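Long-range contacts in conserved hypothetical protein (Pyrococcus furiosus, PDB 1Y81), which is a small CoA-binding-domain protein of unknown function with a Rossmann-like fold, holding coenzyme A along one end of its parallel sheet: residues A22-A27 with P49-I54; N31-D36 with C124-T129; V74-P79 with W98-A103. All blocks are in the same frame, centred on the assembly; numbering follows the deposited sequence.

Contact 1 of 3, residues A22-A27 with P49-I54. With COA (coenzyme A), chain C.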
loop_
_atom_site.group_PDB
_atom_site.type_symbol
_atom_site.label_atom_id
_atom_site.label_comp_id
_atom_site.label_asym_id
_atom_site.label_seq_id
_atom_site.Cartn_x
_atom_site.Cartn_y
_atom_site.Cartn_z
ATOM N N ALA A 22 4.159 -5.049 -2.367
ATOM C CA ALA A 22 3.997 -5.788 -3.625
ATOM C C ALA A 22 5.211 -6.684 -3.803
ATOM O O ALA A 22 6.292 -6.300 -3.447
ATOM C CB ALA A 22 3.901 -4.834 -4.813
ATOM N N SER A 23 5.004 -7.886 -4.345
ATOM C CA SER A 23 6.075 -8.863 -4.432
ATOM C C SER A 23 5.990 -9.638 -5.734
ATOM O O SER A 23 4.917 -9.727 -6.328
ATOM C CB SER A 23 5.975 -9.846 -3.265
ATOM O OG SER A 23 6.998 -10.810 -3.369
ATOM N N LYS A 24 7.147 -10.161 -6.176
ATOM C CA LYS A 24 7.189 -11.084 -7.308
ATOM C C LYS A 24 6.915 -12.524 -6.872
ATOM O O LYS A 24 6.709 -13.394 -7.708
ATOM C CB LYS A 24 8.555 -11.022 -7.983
ATOM C CG LYS A 24 8.798 -9.813 -8.845
ATOM C CD LYS A 24 10.240 -9.813 -9.346
ATOM C CE LYS A 24 10.360 -10.477 -10.670
ATOM N NZ LYS A 24 10.066 -9.506 -11.750
ATOM N N ASN A 25 6.951 -12.770 -5.555
ATOM C CA ASN A 25 6.693 -14.097 -4.991
ATOM C C ASN A 25 5.202 -14.445 -5.071
ATOM O O ASN A 25 4.395 -13.843 -4.358
ATOM C CB ASN A 25 7.203 -14.163 -3.537
ATOM C CG ASN A 25 7.034 -15.554 -2.906
ATOM O OD1 ASN A 25 6.334 -16.436 -3.449
ATOM N ND2 ASN A 25 7.668 -15.752 -1.750
ATOM N N PRO A 26 4.827 -15.417 -5.946
ATOM C CA PRO A 26 3.389 -15.739 -6.134
ATOM C C PRO A 26 2.680 -16.254 -4.887
ATOM O O PRO A 26 1.441 -16.196 -4.815
ATOM C CB PRO A 26 3.386 -16.786 -7.253
ATOM C CG PRO A 26 4.793 -17.338 -7.277
ATOM C CD PRO A 26 5.701 -16.256 -6.796
ATOM N N ALA A 27 3.443 -16.704 -3.898
ATOM C CA ALA A 27 2.871 -17.151 -2.629
ATOM C C ALA A 27 2.514 -15.999 -1.667
ATOM O O ALA A 27 1.820 -16.204 -0.657
ATOM C CB ALA A 27 3.802 -18.163 -1.946
ATOM N N PRO A 49 11.478 -2.044 -2.355
ATOM C CA PRO A 49 12.908 -1.813 -2.710
ATOM C C PRO A 49 13.623 -3.023 -3.347
ATOM O O PRO A 49 14.659 -2.838 -3.993
ATOM C CB PRO A 49 13.572 -1.483 -1.361
ATOM C CG PRO A 49 12.469 -1.154 -0.421
ATOM C CD PRO A 49 11.218 -1.830 -0.915
ATOM N N ASN A 50 13.082 -4.235 -3.169
ATOM C CA ASN A 50 13.697 -5.467 -3.724
ATOM C C ASN A 50 13.573 -5.631 -5.244
ATOM O O ASN A 50 14.356 -6.384 -5.865
ATOM C CB ASN A 50 13.090 -6.731 -3.081
ATOM C CG ASN A 50 13.544 -6.964 -1.650
ATOM O OD1 ASN A 50 12.878 -7.684 -0.899
ATOM N ND2 ASN A 50 14.666 -6.384 -1.264
ATOM N N TYR A 51 12.573 -4.972 -5.841
ATOM C CA TYR A 51 12.227 -5.213 -7.245
ATOM C C TYR A 51 12.258 -3.933 -8.037
ATOM O O TYR A 51 11.798 -2.900 -7.556
ATOM C CB TYR A 51 10.845 -5.895 -7.363
ATOM C CG TYR A 51 10.725 -7.088 -6.448
ATOM C CD1 TYR A 51 11.514 -8.222 -6.661
ATOM C CD2 TYR A 51 9.846 -7.084 -5.357
ATOM C CE1 TYR A 51 11.434 -9.314 -5.826
ATOM C CE2 TYR A 51 9.752 -8.186 -4.499
ATOM C CZ TYR A 51 10.567 -9.297 -4.741
ATOM O OH TYR A 51 10.519 -10.404 -3.928
ATOM N N ASP A 52 12.812 -3.994 -9.248
ATOM C CA ASP A 52 12.761 -2.837 -10.144
ATOM C C ASP A 52 11.479 -2.855 -10.998
ATOM O O ASP A 52 11.022 -1.804 -11.452
ATOM C CB ASP A 52 14.030 -2.729 -11.013
ATOM C CG ASP A 52 14.077 -3.754 -12.107
ATOM O OD1 ASP A 52 13.706 -4.924 -11.850
ATOM O OD2 ASP A 52 14.491 -3.393 -13.242
ATOM N N GLU A 53 10.905 -4.050 -11.184
ATOM C CA GLU A 53 9.595 -4.235 -11.844
ATOM C C GLU A 53 8.875 -5.453 -11.288
ATOM O O GLU A 53 9.520 -6.422 -10.863
ATOM C CB GLU A 53 9.716 -4.361 -13.388
ATOM C CG GLU A 53 10.569 -5.558 -13.917
ATOM C CD GLU A 53 9.860 -6.935 -13.861
ATOM O OE1 GLU A 53 8.628 -7.012 -13.937
ATOM O OE2 GLU A 53 10.565 -7.965 -13.743
ATOM N N ILE A 54 7.547 -5.389 -11.277
ATOM C CA ILE A 54 6.706 -6.567 -11.024
ATOM C C ILE A 54 5.597 -6.640 -12.078
ATOM O O ILE A 54 4.904 -5.657 -12.304
ATOM C CB ILE A 54 6.077 -6.560 -9.592
ATOM C CG1 ILE A 54 7.144 -6.317 -8.516
ATOM C CG2 ILE A 54 5.300 -7.883 -9.342
ATOM C CD1 ILE A 54 6.571 -6.114 -7.099
HETATM N N1A COA C . 8.575 -1.019 1.556
HETATM C C2A COA C . 7.955 -1.859 0.666
HETATM N N3A COA C . 7.980 -3.217 0.864
HETATM C C4A COA C . 8.658 -3.734 1.923
HETATM C C5A COA C . 9.302 -2.909 2.841
HETATM C C6A COA C . 9.259 -1.534 2.655
HETATM N N6A COA C . 9.871 -0.726 3.508
HETATM N N7A COA C . 9.858 -3.699 3.793
HETATM C C8A COA C . 9.571 -4.991 3.493
HETATM N N9A COA C . 8.836 -5.019 2.339
HETATM C C1B COA C . 8.328 -6.196 1.601
HETATM C C2B COA C . 9.049 -7.493 1.970
HETATM O O2B COA C . 10.426 -7.546 1.518
HETATM C C3B COA C . 8.074 -8.483 1.322
HETATM O O3B COA C . 8.287 -8.642 -0.068
HETATM P P3B COA C . 9.315 -9.767 -0.639
HETATM O O7A COA C . 10.194 -9.170 -1.699
HETATM O O8A COA C . 8.467 -10.858 -1.189
HETATM O O9A COA C . 10.230 -10.172 0.476
HETATM C C4B COA C . 6.695 -7.829 1.487
HETATM O O4B COA C . 6.946 -6.446 1.783
HETATM C C5B COA C . 5.844 -8.478 2.596
HETATM O O5B COA C . 6.585 -8.425 3.797
HETATM P P1A COA C . 6.870 -9.754 4.660
HETATM O O1A COA C . 7.846 -9.441 5.767
HETATM O O2A COA C . 7.283 -10.881 3.740
HETATM O O3A COA C . 5.408 -9.982 5.295
HETATM P P2A COA C . 4.439 -11.223 4.981
HETATM O O4A COA C . 5.048 -12.495 5.514
HETATM O O5A COA C . 4.031 -11.368 3.561
HETATM O O6A COA C . 3.136 -10.845 5.825
HETATM C CBP COA C . 1.447 -9.379 6.712
HETATM C CCP COA C . 2.369 -9.696 5.513
HETATM C CDP COA C . 0.652 -8.118 6.348
HETATM C CEP COA C . 2.294 -9.068 7.943
HETATM C CAP COA C . 0.525 -10.580 7.026
HETATM O OAP COA C . -0.239 -10.330 8.194
HETATM C C9P COA C . -0.371 -10.752 5.832
HETATM O O9P COA C . 0.022 -11.635 4.829
HETATM N N8P COA C . -1.471 -9.988 5.796
HETATM C C7P COA C . -2.420 -9.920 4.693
HETATM C C6P COA C . -3.393 -11.036 4.648
HETATM C C5P COA C . -4.344 -10.768 3.516
HETATM O O5P COA C . -4.132 -9.897 2.639
HETATM N N4P COA C . -5.378 -11.566 3.575
HETATM C C3P COA C . -6.480 -11.597 2.670
HETATM C C2P COA C . -7.793 -11.445 3.439
HETATM S S1P COA C . -7.891 -9.806 4.232
#
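Lys-24 lays its aliphatic chain over one face of the Tyr-51 ring and carries its ammonium group past the ring to Glu-53. The CH-pi contact is made by Lys-24 CG, 4.1 Å from the Tyr-51 ring centroid and 20° off the normal, while Lys-24 CD comes to 3.4 Å from Tyr-51 CD1 near the rim. Asn-50 CB covers the opposite face, so the phenol is sandwiched. Bends at chi3 (93°) and chi4 (85°) turn Lys-24 NZ into a salt bridge of 2.6 Å with Glu-53 OE2, and NZ also donates to Glu-53 O from above its carbonyl plane. On the buried side, Ile-54 CD1 meets Ala-22 CB at 3.7 Å. Ser-23 OG closes an ST turn by accepting from Asn-25 N. It also donates to COA O8A at 2.6 Å, and Tyr-51 OH donates to COA O7A at 2.6 Å. Two hydroxyls, one from each segment, thus grip separate oxygens of the 3'-phosphate of coenzyme A, and the lysine packing probably helps fix the rotation of the phenol.

Contact 2 of 3, residues N31-D36 with C124-T129. With COA (coenzyme A), chain C; SCN (thiocyanate ion), chain B.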
loop_
_atom_site.group_PDB
_atom_site.type_symbol
_atom_site.label_atom_id
_atom_site.label_comp_id
_atom_site.label_asym_id
_atom_site.label_seq_id
_atom_site.Cartn_x
_atom_site.Cartn_y
_atom_site.Cartn_z
ATOM N N ASN A 31 1.936 -10.125 -4.213
ATOM C CA ASN A 31 1.736 -10.578 -5.588
ATOM C C ASN A 31 0.265 -10.889 -5.921
ATOM O O ASN A 31 -0.247 -10.448 -6.951
ATOM C CB ASN A 31 2.598 -11.812 -5.860
ATOM C CG ASN A 31 2.702 -12.121 -7.316
ATOM O OD1 ASN A 31 2.065 -13.038 -7.795
ATOM N ND2 ASN A 31 3.500 -11.328 -8.053
ATOM N N ILE A 32 -0.407 -11.646 -5.050
ATOM C CA ILE A 32 -1.799 -12.023 -5.271
ATOM C C ILE A 32 -2.688 -10.802 -5.438
ATOM O O ILE A 32 -3.494 -10.739 -6.367
ATOM C CB ILE A 32 -2.368 -12.916 -4.116
ATOM C CG1 ILE A 32 -1.513 -14.186 -3.919
ATOM C CG2 ILE A 32 -3.825 -13.269 -4.387
ATOM C CD1 ILE A 32 -1.640 -14.798 -2.513
ATOM N N ILE A 33 -2.534 -9.834 -4.532
ATOM C CA ILE A 33 -3.317 -8.595 -4.579
ATOM C C ILE A 33 -3.023 -7.817 -5.870
ATOM O O ILE A 33 -3.952 -7.401 -6.569
ATOM C CB ILE A 33 -3.078 -7.722 -3.328
ATOM C CG1 ILE A 33 -3.574 -8.466 -2.066
ATOM C CG2 ILE A 33 -3.758 -6.320 -3.465
ATOM C CD1 ILE A 33 -3.060 -7.859 -0.793
ATOM N N LEU A 34 -1.733 -7.643 -6.183
ATOM C CA LEU A 34 -1.320 -6.932 -7.408
ATOM C C LEU A 34 -2.016 -7.503 -8.634
ATOM O O LEU A 34 -2.618 -6.748 -9.430
ATOM C CB LEU A 34 0.203 -6.998 -7.594
ATOM C CG LEU A 34 0.804 -6.311 -8.846
ATOM C CD1 LEU A 34 0.306 -4.897 -8.992
ATOM C CD2 LEU A 34 2.310 -6.302 -8.743
ATOM N N LYS A 35 -1.941 -8.830 -8.793
ATOM C CA LYS A 35 -2.583 -9.516 -9.936
ATOM C C LYS A 35 -4.104 -9.342 -9.919
ATOM O O LYS A 35 -4.707 -9.021 -10.958
ATOM C CB LYS A 35 -2.197 -11.000 -9.996
ATOM C CG LYS A 35 -0.747 -11.215 -10.393
ATOM C CD LYS A 35 -0.414 -12.655 -10.629
ATOM C CE LYS A 35 1.088 -12.834 -10.831
ATOM N NZ LYS A 35 1.548 -14.247 -10.575
ATOM N N ASP A 36 -4.711 -9.517 -8.740
ATOM C CA ASP A 36 -6.162 -9.350 -8.595
ATOM C C ASP A 36 -6.635 -7.953 -9.013
ATOM O O ASP A 36 -7.590 -7.819 -9.810
ATOM C CB ASP A 36 -6.614 -9.625 -7.165
ATOM C CG ASP A 36 -8.121 -9.480 -7.004
ATOM O OD1 ASP A 36 -8.847 -10.366 -7.496
ATOM O OD2 ASP A 36 -8.564 -8.482 -6.420
ATOM N N CYS A 124 -10.564 -6.334 3.876
ATOM C CA CYS A 124 -9.822 -7.002 2.831
ATOM C C CYS A 124 -10.014 -6.299 1.466
ATOM O O CYS A 124 -11.099 -6.322 0.925
ATOM C CB CYS A 124 -10.304 -8.446 2.757
ATOM S SG CYS A 124 -9.906 -9.426 4.221
ATOM N N ILE A 125 -8.939 -5.715 0.912
ATOM C CA ILE A 125 -9.021 -4.963 -0.371
ATOM C C ILE A 125 -9.622 -5.752 -1.560
ATOM O O ILE A 125 -10.363 -5.180 -2.362
ATOM C CB ILE A 125 -7.631 -4.324 -0.780
ATOM C CG1 ILE A 125 -7.783 -3.266 -1.889
ATOM C CG2 ILE A 125 -6.634 -5.392 -1.188
ATOM C CD1 ILE A 125 -8.555 -2.052 -1.482
HETATM N N MSE A 126 -9.296 -7.046 -1.702
HETATM C CA MSE A 126 -9.858 -7.819 -2.817
HETATM C C MSE A 126 -11.364 -8.089 -2.621
HETATM O O MSE A 126 -12.117 -8.090 -3.581
HETATM C CB MSE A 126 -9.091 -9.121 -3.084
HETATM C CG MSE A 126 -7.591 -8.930 -3.289
HETATM SE SE MSE A 126 -6.707 -10.586 -3.851
HETATM C CE MSE A 126 -6.306 -11.502 -2.141
ATOM N N VAL A 127 -11.773 -8.309 -1.372
ATOM C CA VAL A 127 -13.193 -8.394 -1.039
ATOM C C VAL A 127 -13.894 -7.071 -1.358
ATOM O O VAL A 127 -14.913 -7.051 -2.073
ATOM C CB VAL A 127 -13.413 -8.768 0.449
ATOM C CG1 VAL A 127 -14.913 -8.643 0.834
ATOM C CG2 VAL A 127 -12.898 -10.178 0.720
ATOM N N GLU A 128 -13.338 -5.971 -0.854
ATOM C CA GLU A 128 -14.001 -4.668 -0.979
ATOM C C GLU A 128 -14.061 -4.153 -2.428
ATOM O O GLU A 128 -14.950 -3.378 -2.777
ATOM C CB GLU A 128 -13.390 -3.635 -0.022
ATOM C CG GLU A 128 -13.417 -4.049 1.490
ATOM C CD GLU A 128 -14.829 -4.311 2.052
ATOM O OE1 GLU A 128 -15.775 -3.600 1.654
ATOM O OE2 GLU A 128 -14.984 -5.229 2.905
ATOM N N THR A 129 -13.135 -4.606 -3.265
ATOM C CA THR A 129 -13.143 -4.240 -4.681
ATOM C C THR A 129 -13.870 -5.318 -5.484
ATOM O O THR A 129 -13.809 -5.339 -6.713
ATOM C CB THR A 129 -11.702 -4.030 -5.253
ATOM O OG1 THR A 129 -10.939 -5.226 -5.089
ATOM C CG2 THR A 129 -10.979 -2.868 -4.558
HETATM N N1A COA C . 8.575 -1.019 1.556
HETATM C C2A COA C . 7.955 -1.859 0.666
HETATM N N3A COA C . 7.980 -3.217 0.864
HETATM C C4A COA C . 8.658 -3.734 1.923
HETATM C C5A COA C . 9.302 -2.909 2.841
HETATM C C6A COA C . 9.259 -1.534 2.655
HETATM N N6A COA C . 9.871 -0.726 3.508
HETATM N N7A COA C . 9.858 -3.699 3.793
HETATM C C8A COA C . 9.571 -4.991 3.493
HETATM N N9A COA C . 8.836 -5.019 2.339
HETATM C C1B COA C . 8.328 -6.196 1.601
HETATM C C2B COA C . 9.049 -7.493 1.970
HETATM O O2B COA C . 10.426 -7.546 1.518
HETATM C C3B COA C . 8.074 -8.483 1.322
HETATM O O3B COA C . 8.287 -8.642 -0.068
HETATM P P3B COA C . 9.315 -9.767 -0.639
HETATM O O7A COA C . 10.194 -9.170 -1.699
HETATM O O8A COA C . 8.467 -10.858 -1.189
HETATM O O9A COA C . 10.230 -10.172 0.476
HETATM C C4B COA C . 6.695 -7.829 1.487
HETATM O O4B COA C . 6.946 -6.446 1.783
HETATM C C5B COA C . 5.844 -8.478 2.596
HETATM O O5B COA C . 6.585 -8.425 3.797
HETATM P P1A COA C . 6.870 -9.754 4.660
HETATM O O1A COA C . 7.846 -9.441 5.767
HETATM O O2A COA C . 7.283 -10.881 3.740
HETATM O O3A COA C . 5.408 -9.982 5.295
HETATM P P2A COA C . 4.439 -11.223 4.981
HETATM O O4A COA C . 5.048 -12.495 5.514
HETATM O O5A COA C . 4.031 -11.368 3.561
HETATM O O6A COA C . 3.136 -10.845 5.825
HETATM C CBP COA C . 1.447 -9.379 6.712
HETATM C CCP COA C . 2.369 -9.696 5.513
HETATM C CDP COA C . 0.652 -8.118 6.348
HETATM C CEP COA C . 2.294 -9.068 7.943
HETATM C CAP COA C . 0.525 -10.580 7.026
HETATM O OAP COA C . -0.239 -10.330 8.194
HETATM C C9P COA C . -0.371 -10.752 5.832
HETATM O O9P COA C . 0.022 -11.635 4.829
HETATM N N8P COA C . -1.471 -9.988 5.796
HETATM C C7P COA C . -2.420 -9.920 4.693
HETATM C C6P COA C . -3.393 -11.036 4.648
HETATM C C5P COA C . -4.344 -10.768 3.516
HETATM O O5P COA C . -4.132 -9.897 2.639
HETATM N N4P COA C . -5.378 -11.566 3.575
HETATM C C3P COA C . -6.480 -11.597 2.670
HETATM C C2P COA C . -7.793 -11.445 3.439
HETATM S S1P COA C . -7.891 -9.806 4.232
HETATM S S SCN B . -9.271 -11.529 0.019
HETATM C C SCN B . -8.380 -10.023 0.157
HETATM N N SCN B . -7.861 -8.982 0.252
#
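Two helices, 29-39 and the last modelled one, 125-128, meet beside the sulfur end of coenzyme A through the side chain of Met-126, a selenomethionine. Met-126 SE rests against Asp-36 CB at 3.5 Å, and the bend at chi3 (-86°) swings Met-126 CE alongside the thiocyanate, with Ile-32 CG2 (3.8 Å) and Ile-33 CG1 also packing on CE. The side chains of Ile-33 and Ile-125 cross at about a right angle, their CG2 atoms 3.8 Å apart. Asp-36 runs aslant across the Met-126 chain, Asp-36 OD2 being 3.3 Å from Met-126 CG, and its charge is met by a salt bridge to Lys-40. Within this Rossmann-like CoA-binding fold, Cys-124 is the N-cap residue of helix 125-128, its SG joined to COA S1P in a disulfide of 2.1 Å. Met-126 N donates to the nitrogen of the thiocyanate, an ion probably from the crystallisation liquor; the helix N-terminus may help hold it. Thr-129 OG1 and Thr-129 N both donate to Ile-125 O, from opposite faces of its carbonyl plane.

Contact 3 of 3, residues V74-P79 with W98-A103; sequences VFVVPP and WFQPGA. With COA (coenzyme A), chain C; SCN (thiocyanate ion), chain B.
The rings of Phe-75 and Phe-99 overlap in an offset stack, centroids 4.3 Å apart and planes at 21°, the two side chains pointing the same way. Phe-99 CE1 sits over one face of Phe-75 toward the rim, and Phe-75 CD2 likewise over one face of Phe-99; Trp-98 O lies in plane at the edge of Phe-75, an ordered water at that of Phe-99. The pair belongs to the beta-alpha-beta unit of strand 72-75, helix 79-91 and strand 96-99 in the Rossmann-like sheet, and faces helices 79-91 and 106-115. On the sheet face of Val-74 and Trp-98, Val-74 CG2 packs on Trp-98 CB at 4.1 Å. Hydrogen bonds run from Phe-75 N to Trp-98 O (2.7 Å) and, just past the strand end, from Gln-100 N to Phe-75 O (3.1 Å). Further on, Ala-103 CB tucks against Val-77 O at 3.3 Å, and the water lies within hydrogen-bonding distance of Val-77 O and Ala-103 O, among more acceptors than it has protons. In the type II turn from Gln-100 to Ala-103, Gly-102, lacking a side chain, lets COA OAP come to 3.2 Å from its CA. Folded back at chi2 (-67°), Gln-100 has both amide ends engaged: OE1 accepts from Trp-98 NE1 in the carbonyl plane and from Ile-125 N, while NE2 donates to COA O5P at 2.9 Å and to the thiocyanate nitrogen.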
loop_
_atom_site.group_PDB
_atom_site.type_symbol
_atom_site.label_atom_id
_atom_site.label_comp_id
_atom_site.label_asym_id
_atom_site.label_seq_id
_atom_site.Cartn_x
_atom_site.Cartn_y
_atom_site.Cartn_z
ATOM N N VAL A 74 -2.201 0.945 -0.288
ATOM C CA VAL A 74 -2.543 -0.329 0.364
ATOM C C VAL A 74 -1.257 -0.959 0.979
ATOM O O VAL A 74 -0.235 -1.096 0.298
ATOM C CB VAL A 74 -3.285 -1.324 -0.627
ATOM C CG1 VAL A 74 -3.508 -2.727 0.009
ATOM C CG2 VAL A 74 -4.638 -0.740 -1.117
ATOM N N PHE A 75 -1.320 -1.322 2.266
ATOM C CA PHE A 75 -0.161 -1.866 2.987
ATOM C C PHE A 75 -0.308 -3.366 3.212
ATOM O O PHE A 75 -1.308 -3.820 3.802
ATOM C CB PHE A 75 -0.001 -1.211 4.363
ATOM C CG PHE A 75 0.427 0.232 4.319
ATOM C CD1 PHE A 75 1.690 0.602 4.783
ATOM C CD2 PHE A 75 -0.438 1.220 3.818
ATOM C CE1 PHE A 75 2.090 1.950 4.747
ATOM C CE2 PHE A 75 -0.038 2.564 3.767
ATOM C CZ PHE A 75 1.210 2.921 4.240
ATOM N N VAL A 76 0.673 -4.132 2.743
ATOM C CA VAL A 76 0.731 -5.562 3.043
ATOM C C VAL A 76 2.152 -5.951 3.577
ATOM O O VAL A 76 2.777 -6.944 3.143
ATOM C CB VAL A 76 0.226 -6.399 1.833
ATOM C CG1 VAL A 76 1.207 -6.330 0.670
ATOM C CG2 VAL A 76 -0.075 -7.859 2.232
ATOM N N VAL A 77 2.645 -5.142 4.526
ATOM C CA VAL A 77 3.934 -5.345 5.187
ATOM C C VAL A 77 3.702 -5.455 6.712
ATOM O O VAL A 77 2.657 -4.995 7.195
ATOM C CB VAL A 77 4.937 -4.169 4.903
ATOM C CG1 VAL A 77 5.284 -4.117 3.439
ATOM C CG2 VAL A 77 4.359 -2.794 5.347
ATOM N N PRO A 78 4.667 -6.055 7.454
ATOM C CA PRO A 78 4.538 -6.122 8.933
ATOM C C PRO A 78 4.378 -4.719 9.546
ATOM O O PRO A 78 4.901 -3.747 9.000
ATOM C CB PRO A 78 5.856 -6.755 9.371
ATOM C CG PRO A 78 6.350 -7.499 8.190
ATOM C CD PRO A 78 5.914 -6.699 6.992
ATOM N N PRO A 79 3.620 -4.607 10.661
ATOM C CA PRO A 79 3.309 -3.295 11.275
ATOM C C PRO A 79 4.515 -2.416 11.623
ATOM O O PRO A 79 4.412 -1.192 11.542
ATOM C CB PRO A 79 2.510 -3.655 12.547
ATOM C CG PRO A 79 2.506 -5.143 12.643
ATOM C CD PRO A 79 2.955 -5.737 11.352
ATOM N N TRP A 98 -4.649 2.310 3.498
ATOM C CA TRP A 98 -5.438 1.093 3.707
ATOM C C TRP A 98 -4.528 -0.025 4.174
ATOM O O TRP A 98 -3.618 -0.410 3.455
ATOM C CB TRP A 98 -6.096 0.693 2.385
ATOM C CG TRP A 98 -6.949 -0.573 2.441
ATOM C CD1 TRP A 98 -6.526 -1.864 2.699
ATOM C CD2 TRP A 98 -8.359 -0.658 2.194
ATOM N NE1 TRP A 98 -7.608 -2.735 2.648
ATOM C CE2 TRP A 98 -8.736 -2.018 2.335
ATOM C CE3 TRP A 98 -9.348 0.293 1.875
ATOM C CZ2 TRP A 98 -10.067 -2.453 2.165
ATOM C CZ3 TRP A 98 -10.669 -0.142 1.710
ATOM C CH2 TRP A 98 -11.013 -1.501 1.855
ATOM N N PHE A 99 -4.793 -0.568 5.360
ATOM C CA PHE A 99 -3.968 -1.656 5.897
ATOM C C PHE A 99 -4.689 -2.988 5.797
ATOM O O PHE A 99 -5.780 -3.156 6.370
ATOM C CB PHE A 99 -3.549 -1.362 7.350
ATOM C CG PHE A 99 -2.683 -0.135 7.486
ATOM C CD1 PHE A 99 -1.296 -0.251 7.587
ATOM C CD2 PHE A 99 -3.260 1.136 7.504
ATOM C CE1 PHE A 99 -0.468 0.904 7.695
ATOM C CE2 PHE A 99 -2.459 2.288 7.610
ATOM C CZ PHE A 99 -1.067 2.180 7.695
ATOM N N GLN A 100 -4.098 -3.937 5.060
ATOM C CA GLN A 100 -4.617 -5.310 5.030
ATOM C C GLN A 100 -4.532 -5.892 6.427
ATOM O O GLN A 100 -3.636 -5.514 7.188
ATOM C CB GLN A 100 -3.816 -6.185 4.063
ATOM C CG GLN A 100 -4.095 -5.891 2.619
ATOM C CD GLN A 100 -5.490 -6.256 2.198
ATOM O OE1 GLN A 100 -6.373 -5.394 2.157
ATOM N NE2 GLN A 100 -5.713 -7.540 1.869
ATOM N N PRO A 101 -5.493 -6.779 6.789
ATOM C CA PRO A 101 -5.409 -7.435 8.097
ATOM C C PRO A 101 -4.043 -8.067 8.314
ATOM O O PRO A 101 -3.559 -8.834 7.450
ATOM C CB PRO A 101 -6.499 -8.503 8.021
ATOM C CG PRO A 101 -7.517 -7.936 7.125
ATOM C CD PRO A 101 -6.704 -7.190 6.053
ATOM N N GLY A 102 -3.425 -7.736 9.446
ATOM C CA GLY A 102 -2.093 -8.219 9.811
ATOM C C GLY A 102 -1.034 -7.143 9.710
ATOM O O GLY A 102 0.037 -7.260 10.310
ATOM N N ALA A 103 -1.353 -6.082 8.958
ATOM C CA ALA A 103 -0.457 -4.952 8.718
ATOM C C ALA A 103 -0.732 -3.795 9.705
ATOM O O ALA A 103 0.086 -2.882 9.851
ATOM C CB ALA A 103 -0.609 -4.450 7.276
HETATM N N1A COA C . 8.575 -1.019 1.556
HETATM C C2A COA C . 7.955 -1.859 0.666
HETATM N N3A COA C . 7.980 -3.217 0.864
HETATM C C4A COA C . 8.658 -3.734 1.923
HETATM C C5A COA C . 9.302 -2.909 2.841
HETATM C C6A COA C . 9.259 -1.534 2.655
HETATM N N6A COA C . 9.871 -0.726 3.508
HETATM N N7A COA C . 9.858 -3.699 3.793
HETATM C C8A COA C . 9.571 -4.991 3.493
HETATM N N9A COA C . 8.836 -5.019 2.339
HETATM C C1B COA C . 8.328 -6.196 1.601
HETATM C C2B COA C . 9.049 -7.493 1.970
HETATM O O2B COA C . 10.426 -7.546 1.518
HETATM C C3B COA C . 8.074 -8.483 1.322
HETATM O O3B COA C . 8.287 -8.642 -0.068
HETATM P P3B COA C . 9.315 -9.767 -0.639
HETATM O O7A COA C . 10.194 -9.170 -1.699
HETATM O O8A COA C . 8.467 -10.858 -1.189
HETATM O O9A COA C . 10.230 -10.172 0.476
HETATM C C4B COA C . 6.695 -7.829 1.487
HETATM O O4B COA C . 6.946 -6.446 1.783
HETATM C C5B COA C . 5.844 -8.478 2.596
HETATM O O5B COA C . 6.585 -8.425 3.797
HETATM P P1A COA C . 6.870 -9.754 4.660
HETATM O O1A COA C . 7.846 -9.441 5.767
HETATM O O2A COA C . 7.283 -10.881 3.740
HETATM O O3A COA C . 5.408 -9.982 5.295
HETATM P P2A COA C . 4.439 -11.223 4.981
HETATM O O4A COA C . 5.048 -12.495 5.514
HETATM O O5A COA C . 4.031 -11.368 3.561
HETATM O O6A COA C . 3.136 -10.845 5.825
HETATM C CBP COA C . 1.447 -9.379 6.712
HETATM C CCP COA C . 2.369 -9.696 5.513
HETATM C CDP COA C . 0.652 -8.118 6.348
HETATM C CEP COA C . 2.294 -9.068 7.943
HETATM C CAP COA C . 0.525 -10.580 7.026
HETATM O OAP COA C . -0.239 -10.330 8.194
HETATM C C9P COA C . -0.371 -10.752 5.832
HETATM O O9P COA C . 0.022 -11.635 4.829
HETATM N N8P COA C . -1.471 -9.988 5.796
HETATM C C7P COA C . -2.420 -9.920 4.693
HETATM C C6P COA C . -3.393 -11.036 4.648
HETATM C C5P COA C . -4.344 -10.768 3.516
HETATM O O5P COA C . -4.132 -9.897 2.639
HETATM N N4P COA C . -5.378 -11.566 3.575
HETATM C C3P COA C . -6.480 -11.597 2.670
HETATM C C2P COA C . -7.793 -11.445 3.439
HETATM S S1P COA C . -7.891 -9.806 4.232
HETATM S S SCN B . -9.271 -11.529 0.019
HETATM C C SCN B . -8.380 -10.023 0.157
HETATM N N SCN B . -7.861 -8.982 0.252
HETATM O O HOH W 1 1.922 -2.327 7.949
#

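From the N terminus, the chain leaves strand 16-20 into 22-27, runs through helix 29-39 and strand 43-47, and closes contact 1 at 49-54, tying the loop after strand 16-20 to strand 53-54. Contact 2 opens at 31-36, inside that first loop, and closes only at 124-129, so the two cross; it joins helices 29-39 and 125-128. Contact 3, between neighbouring strands 72-75 and 96-99, follows contact 1 in series and falls wholly within the span of contact 2. Ser-23 O with Asn-31 ND2 connects contacts 1 and 2, and Ile-125 N with Gln-100 OE1 connects contacts 2 and 3. Contacts 1 and 3 do not touch, but coenzyme A touches all three.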